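Local coordinates for protein LRIM1 (Anopheles gambiae, PDB 3O53) that probably regulates complement-like immunity in the mosquito through a heterodimer with APL1C, here as its leucine-rich repeat domain, at residues K59-N64 and T81-D86; L65-L70 and L87-V92. One frame throughout, in Å; residues are numbered along the deposited sequence.

Overall arrangement
The two contacts join the same two successive turns of the leucine-rich repeat solenoid. Contact 1 pairs the short parallel strands 62-64 and 84-86. Contact 2 stacks the loops that follow them, 65-70 and 87-92. Both are partly buried. In contact 1, Leu-63 and Leu-85 are buried on one face, and Leu-62, Thr-84, Asn-64 and Asp-86 lie on the other. It is held by regular backbone bonds plus one salt bridge near the surface. In contact 2 the buried asparagines Asn-68 and Asn-90 lie among leucines, Asn-90 does much of the bonding, and Tyr-91 is at the surface. The N-linked sugar on Asn-64 touches both. Asp-86 O lies 2.7 Å from Leu-65 N, a probable hydrogen bond.

Contact 1: residues K59-N64 and T81-D86; sequences KLELLN and TLRTLD. With NAG (2-acetamido-2-deoxy-beta-D-glucopyranose), chain C.
The side chains of Glu-61 and Arg-83 leave the backbone in the same direction, just before the strands, and run along each other. Glu-61 CB packs on Arg-83 CD at 4.0 Å. Its CG touches the same carbon and also Thr-81 CG2. The chain stays extended (chi2 180°), and CD too lies on Arg-83 CD, at 3.9 Å. OE1 forms a salt bridge with Arg-83 NH1 at 3.2 Å. The nitrogen comes from above the carboxylate plane, and the two flat groups are turned 54° apart. Arg-83 NH2 makes a second salt bridge, to Glu-102. Glu-61 O is gripped twice, by Arg-83 N at 2.8 Å and Thr-84 N. Parallel pairing continues with Leu-63 N to Thr-84 O and Asp-86 N to Leu-63 O. On the face of Leu-63 and Leu-85, Leu-82 CD1 meets Leu-63 CB at 3.7 Å. On the face of Leu-62, Thr-84, Asn-64 and Asp-86, Leu-62 CG meets Thr-84 CB at 3.8 Å. There Asn-64 ND2 carries the N-linked sugar, whose N2 donates to Asp-86 OD2 at 2.9 Å. Asn-64 OD1 is hydrogen-bonded to Ser-66 OG, and Asp-86 OD1 to Asn-88 N. Strand 62-64 lies between strands 38-40 and 84-86. Leu-63 and Leu-85 both reach Leu-76 of strand 73-76.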
loop_
_atom_site.group_PDB
_atom_site.type_symbol
_atom_site.label_atom_id
_atom_site.label_comp_id
_atom_site.label_asym_id
_atom_site.label_seq_id
_atom_site.Cartn_x
_atom_site.Cartn_y
_atom_site.Cartn_z
ATOM N N LYS A 59 -22.921 -19.395 -3.438
ATOM C CA LYS A 59 -23.424 -18.054 -3.153
ATOM C C LYS A 59 -22.528 -17.314 -2.155
ATOM O O LYS A 59 -22.835 -16.198 -1.746
ATOM C CB LYS A 59 -24.860 -18.128 -2.621
ATOM C CG LYS A 59 -25.877 -18.629 -3.638
ATOM C CD LYS A 59 -25.846 -17.797 -4.912
ATOM C CE LYS A 59 -26.933 -18.220 -5.887
ATOM N NZ LYS A 59 -28.298 -17.903 -5.387
ATOM N N LEU A 60 -21.411 -17.927 -1.776
ATOM C CA LEU A 60 -20.513 -17.327 -0.798
ATOM C C LEU A 60 -19.846 -16.056 -1.350
ATOM O O LEU A 60 -19.116 -16.103 -2.342
ATOM C CB LEU A 60 -19.455 -18.348 -0.382
ATOM C CG LEU A 60 -18.392 -17.888 0.612
ATOM C CD1 LEU A 60 -18.975 -17.771 2.013
ATOM C CD2 LEU A 60 -17.238 -18.876 0.586
ATOM N N GLU A 61 -20.118 -14.924 -0.703
ATOM C CA GLU A 61 -19.562 -13.632 -1.106
ATOM C C GLU A 61 -18.503 -13.105 -0.142
ATOM O O GLU A 61 -17.649 -12.316 -0.530
ATOM C CB GLU A 61 -20.687 -12.595 -1.215
ATOM C CG GLU A 61 -21.665 -12.885 -2.331
ATOM C CD GLU A 61 -22.771 -11.855 -2.418
ATOM O OE1 GLU A 61 -22.596 -10.737 -1.887
ATOM O OE2 GLU A 61 -23.818 -12.168 -3.023
ATOM N N LEU A 62 -18.552 -13.520 1.120
ATOM C CA LEU A 62 -17.588 -13.017 2.099
ATOM C C LEU A 62 -17.060 -14.164 2.929
ATOM O O LEU A 62 -17.829 -14.978 3.429
ATOM C CB LEU A 62 -18.225 -11.959 3.012
ATOM C CG LEU A 62 -17.283 -11.280 4.016
ATOM C CD1 LEU A 62 -17.800 -9.894 4.409
ATOM C CD2 LEU A 62 -17.067 -12.145 5.251
ATOM N N LEU A 63 -15.745 -14.219 3.074
ATOM C CA LEU A 63 -15.097 -15.288 3.819
ATOM C C LEU A 63 -14.085 -14.682 4.772
ATOM O O LEU A 63 -13.208 -13.929 4.358
ATOM C CB LEU A 63 -14.397 -16.251 2.857
ATOM C CG LEU A 63 -13.631 -17.412 3.491
ATOM C CD1 LEU A 63 -14.564 -18.328 4.278
ATOM C CD2 LEU A 63 -12.891 -18.201 2.417
ATOM N N ASN A 64 -14.193 -15.026 6.048
ATOM C CA ASN A 64 -13.309 -14.470 7.063
ATOM C C ASN A 64 -12.416 -15.548 7.667
ATOM O O ASN A 64 -12.881 -16.410 8.405
ATOM C CB ASN A 64 -14.139 -13.802 8.157
ATOM C CG ASN A 64 -13.340 -12.806 8.979
ATOM O OD1 ASN A 64 -12.147 -12.991 9.219
ATOM N ND2 ASN A 64 -14.012 -11.744 9.423
ATOM N N THR A 81 -17.321 -16.572 -6.831
ATOM C CA THR A 81 -18.324 -15.625 -6.342
ATOM C C THR A 81 -17.794 -14.739 -5.221
ATOM O O THR A 81 -18.360 -13.690 -4.935
ATOM C CB THR A 81 -19.594 -16.358 -5.857
ATOM O OG1 THR A 81 -20.250 -16.961 -6.978
ATOM C CG2 THR A 81 -20.562 -15.394 -5.177
ATOM N N LEU A 82 -16.696 -15.156 -4.600
ATOM C CA LEU A 82 -16.116 -14.424 -3.481
ATOM C C LEU A 82 -15.833 -12.954 -3.824
ATOM O O LEU A 82 -15.189 -12.658 -4.828
ATOM C CB LEU A 82 -14.822 -15.112 -3.041
ATOM C CG LEU A 82 -14.396 -14.850 -1.600
ATOM C CD1 LEU A 82 -15.407 -15.442 -0.623
ATOM C CD2 LEU A 82 -12.999 -15.419 -1.362
ATOM N N ARG A 83 -16.331 -12.047 -2.984
ATOM C CA ARG A 83 -16.144 -10.608 -3.166
ATOM C C ARG A 83 -15.243 -10.025 -2.086
ATOM O O ARG A 83 -14.492 -9.088 -2.326
ATOM C CB ARG A 83 -17.498 -9.874 -3.130
ATOM C CG ARG A 83 -18.485 -10.339 -4.189
ATOM C CD ARG A 83 -19.885 -9.763 -3.961
ATOM N NE ARG A 83 -19.950 -8.338 -4.275
ATOM C CZ ARG A 83 -21.022 -7.571 -4.088
ATOM N NH1 ARG A 83 -22.137 -8.087 -3.585
ATOM N NH2 ARG A 83 -20.978 -6.281 -4.405
ATOM N N THR A 84 -15.328 -10.569 -0.883
ATOM C CA THR A 84 -14.566 -10.036 0.232
ATOM C C THR A 84 -13.851 -11.184 0.913
ATOM O O THR A 84 -14.462 -12.187 1.242
ATOM C CB THR A 84 -15.492 -9.318 1.236
ATOM O OG1 THR A 84 -16.178 -8.262 0.563
ATOM C CG2 THR A 84 -14.701 -8.725 2.393
ATOM N N LEU A 85 -12.544 -11.036 1.094
ATOM C CA LEU A 85 -11.739 -12.056 1.740
ATOM C C LEU A 85 -10.901 -11.391 2.805
ATOM O O LEU A 85 -10.184 -10.443 2.521
ATOM C CB LEU A 85 -10.821 -12.728 0.716
ATOM C CG LEU A 85 -9.847 -13.763 1.274
ATOM C CD1 LEU A 85 -10.603 -14.947 1.875
ATOM C CD2 LEU A 85 -8.906 -14.234 0.174
ATOM N N ASP A 86 -10.978 -11.888 4.031
ATOM C CA ASP A 86 -10.147 -11.364 5.104
ATOM C C ASP A 86 -9.298 -12.483 5.708
ATOM O O ASP A 86 -9.822 -13.394 6.336
ATOM C CB ASP A 86 -11.030 -10.725 6.177
ATOM C CG ASP A 86 -10.224 -10.073 7.298
ATOM O OD1 ASP A 86 -9.025 -10.383 7.453
ATOM O OD2 ASP A 86 -10.799 -9.251 8.039
HETATM C C1 NAG C . -13.233 -10.920 10.310
HETATM C C2 NAG C . -13.832 -9.538 10.120
HETATM C C3 NAG C . -13.145 -8.548 11.048
HETATM C C4 NAG C . -13.131 -9.066 12.479
HETATM C C5 NAG C . -12.571 -10.477 12.545
HETATM C C6 NAG C . -12.671 -11.021 13.964
HETATM C C7 NAG C . -14.577 -8.840 7.904
HETATM C C8 NAG C . -14.109 -8.425 6.547
HETATM N N2 NAG C . -13.603 -9.110 8.763
HETATM O O3 NAG C . -13.786 -7.303 10.946
HETATM O O4 NAG C . -12.316 -8.224 13.244
HETATM O O5 NAG C . -13.286 -11.315 11.663
HETATM O O6 NAG C . -14.034 -11.100 14.325
HETATM O O7 NAG C . -15.779 -8.916 8.172
#

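Contact 2: residues L65-L70 and L87-V92; sequences LSSNVL and LNNNYV. With NAG (2-acetamido-2-deoxy-beta-D-glucopyranose), chain C.
Asn-90 reaches across to the loop 65-70 with both ends of its amide. ND2 donates to Leu-65 O at 3.0 Å, from above the carbonyl plane. The same nitrogen bonds to Leu-87 O in its own loop, with a nearly straight N-H (174°). Both acceptors lie in the plane of the amide, so the two bonds would fix its rotation. OD1 faces Leu-70 N at 3.0 Å, but its modelled place is less sure. A chi1 of -81° turns CG away from the carbonyl of Asn-90 and sends the amide into the turn of 65-70. Backbone bonds flank it: Ser-67 N to Asn-88 O, 2.9 Å, and Tyr-91 N to Leu-70 O, 2.8 Å.

Asn-68 and Asn-90 are the equivalent asparagines of two successive leucine-rich repeats. They fill the asparagine position of the LxxLxLxxNxL repeat, whose side chain typically bonds to backbone groups of its own and the preceding turn. Asn-68 ND2 also bonds to Leu-65 O, from the face of that carbonyl opposite to Asn-90. It reaches back to Leu-41 O as well. Asn-109 of the following turn donates from ND2 to Leu-87 O.

Leu-70 CB touches Val-92 CG2 at 4.0 Å. Val-69 lies alongside Tyr-91, with CG1 4.1 Å from ring atom CE2, while Val-69 O sits at the ring edge. Further in, Leu-65, Leu-87 and Val-92 all rest on Leu-74 of strand 73-76. Toward the glycan, Ser-66 OG is 3.4 Å from sugar atom C5.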
loop_
_atom_site.group_PDB
_atom_site.type_symbol
_atom_site.label_atom_id
_atom_site.label_comp_id
_atom_site.label_asym_id
_atom_site.label_seq_id
_atom_site.Cartn_x
_atom_site.Cartn_y
_atom_site.Cartn_z
ATOM N N LEU A 65 -11.133 -15.502 7.330
ATOM C CA LEU A 65 -10.162 -16.480 7.807
ATOM C C LEU A 65 -9.179 -15.864 8.795
ATOM O O LEU A 65 -8.167 -16.482 9.125
ATOM C CB LEU A 65 -9.368 -17.057 6.625
ATOM C CG LEU A 65 -10.207 -17.692 5.514
ATOM C CD1 LEU A 65 -9.333 -18.099 4.339
ATOM C CD2 LEU A 65 -10.974 -18.886 6.053
ATOM N N SER A 66 -9.470 -14.654 9.267
ATOM C CA SER A 66 -8.505 -13.919 10.083
ATOM C C SER A 66 -8.193 -14.609 11.405
ATOM O O SER A 66 -9.033 -15.309 11.978
ATOM C CB SER A 66 -8.983 -12.483 10.349
ATOM O OG SER A 66 -10.058 -12.443 11.267
ATOM N N SER A 67 -6.971 -14.393 11.879
ATOM C CA SER A 67 -6.527 -14.894 13.173
ATOM C C SER A 67 -6.607 -16.419 13.263
ATOM O O SER A 67 -6.965 -16.969 14.304
ATOM C CB SER A 67 -7.324 -14.236 14.302
ATOM O OG SER A 67 -7.056 -12.839 14.355
ATOM N N ASN A 68 -6.282 -17.088 12.163
ATOM C CA ASN A 68 -6.014 -18.522 12.190
ATOM C C ASN A 68 -4.504 -18.728 12.158
ATOM O O ASN A 68 -3.752 -17.880 12.629
ATOM C CB ASN A 68 -6.700 -19.236 11.023
ATOM C CG ASN A 68 -8.177 -19.461 11.267
ATOM O OD1 ASN A 68 -8.608 -20.581 11.545
ATOM N ND2 ASN A 68 -8.960 -18.396 11.187
ATOM N N VAL A 69 -4.056 -19.844 11.599
ATOM C CA VAL A 69 -2.629 -20.111 11.497
ATOM C C VAL A 69 -2.282 -20.654 10.116
ATOM O O VAL A 69 -1.399 -21.499 9.972
ATOM C CB VAL A 69 -2.174 -21.097 12.584
ATOM C CG1 VAL A 69 -2.255 -20.436 13.960
ATOM C CG2 VAL A 69 -3.020 -22.360 12.545
ATOM N N LEU A 70 -2.985 -20.155 9.101
ATOM C CA LEU A 70 -2.779 -20.597 7.727
ATOM C C LEU A 70 -1.351 -20.278 7.301
ATOM O O LEU A 70 -0.797 -19.266 7.705
ATOM C CB LEU A 70 -3.768 -19.901 6.793
ATOM C CG LEU A 70 -5.226 -19.895 7.253
ATOM C CD1 LEU A 70 -6.058 -19.053 6.305
ATOM C CD2 LEU A 70 -5.770 -21.319 7.339
ATOM N N LEU A 87 -7.987 -12.431 5.503
ATOM C CA LEU A 87 -7.091 -13.382 6.153
ATOM C C LEU A 87 -6.048 -12.660 6.997
ATOM O O LEU A 87 -4.954 -13.173 7.209
ATOM C CB LEU A 87 -6.399 -14.279 5.132
ATOM C CG LEU A 87 -5.474 -13.571 4.146
ATOM C CD1 LEU A 87 -4.254 -14.430 3.825
ATOM C CD2 LEU A 87 -6.260 -13.220 2.895
ATOM N N ASN A 88 -6.395 -11.468 7.473
ATOM C CA ASN A 88 -5.552 -10.733 8.406
ATOM C C ASN A 88 -5.046 -11.661 9.504
ATOM O O ASN A 88 -5.799 -12.488 10.025
ATOM C CB ASN A 88 -6.330 -9.584 9.064
ATOM C CG ASN A 88 -6.539 -8.392 8.138
ATOM O OD1 ASN A 88 -5.948 -8.302 7.065
ATOM N ND2 ASN A 88 -7.389 -7.461 8.567
ATOM N N ASN A 89 -3.775 -11.500 9.862
ATOM C CA ASN A 89 -3.183 -12.213 10.988
ATOM C C ASN A 89 -3.163 -13.719 10.771
ATOM O O ASN A 89 -3.812 -14.482 11.492
ATOM C CB ASN A 89 -3.908 -11.845 12.281
ATOM C CG ASN A 89 -3.856 -10.361 12.553
ATOM O OD1 ASN A 89 -2.777 -9.782 12.694
ATOM N ND2 ASN A 89 -5.019 -9.727 12.601
ATOM N N ASN A 90 -2.415 -14.123 9.749
ATOM C CA ASN A 90 -2.089 -15.520 9.512
ATOM C C ASN A 90 -0.619 -15.586 9.106
ATOM O O ASN A 90 0.130 -14.651 9.374
ATOM C CB ASN A 90 -2.994 -16.118 8.435
ATOM C CG ASN A 90 -4.347 -16.518 8.979
ATOM O OD1 ASN A 90 -4.503 -17.588 9.564
ATOM N ND2 ASN A 90 -5.334 -15.653 8.795
ATOM N N TYR A 91 -0.204 -16.677 8.470
ATOM C CA TYR A 91 1.191 -16.825 8.053
ATOM C C TYR A 91 1.316 -17.095 6.568
ATOM O O TYR A 91 2.308 -17.663 6.121
ATOM C CB TYR A 91 1.864 -17.965 8.816
ATOM C CG TYR A 91 1.798 -17.803 10.317
ATOM C CD1 TYR A 91 2.440 -16.749 10.948
ATOM C CD2 TYR A 91 1.092 -18.704 11.099
ATOM C CE1 TYR A 91 2.383 -16.595 12.315
ATOM C CE2 TYR A 91 1.028 -18.560 12.468
ATOM C CZ TYR A 91 1.675 -17.503 13.071
ATOM O OH TYR A 91 1.611 -17.357 14.434
ATOM N N VAL A 92 0.314 -16.697 5.800
ATOM C CA VAL A 92 0.308 -16.998 4.372
ATOM C C VAL A 92 1.523 -16.404 3.658
ATOM O O VAL A 92 1.912 -15.272 3.922
ATOM C CB VAL A 92 -0.999 -16.502 3.708
ATOM C CG1 VAL A 92 -0.950 -16.709 2.208
ATOM C CG2 VAL A 92 -2.196 -17.236 4.314
HETATM C C1 NAG C . -13.233 -10.920 10.310
HETATM C C2 NAG C . -13.832 -9.538 10.120
HETATM C C3 NAG C . -13.145 -8.548 11.048
HETATM C C4 NAG C . -13.131 -9.066 12.479
HETATM C C5 NAG C . -12.571 -10.477 12.545
HETATM C C6 NAG C . -12.671 -11.021 13.964
HETATM C C7 NAG C . -14.577 -8.840 7.904
HETATM C C8 NAG C . -14.109 -8.425 6.547
HETATM N N2 NAG C . -13.603 -9.110 8.763
HETATM O O3 NAG C . -13.786 -7.303 10.946
HETATM O O4 NAG C . -12.316 -8.224 13.244
HETATM O O5 NAG C . -13.286 -11.315 11.663
HETATM O O6 NAG C . -14.034 -11.100 14.325
HETATM O O7 NAG C . -15.779 -8.916 8.172
#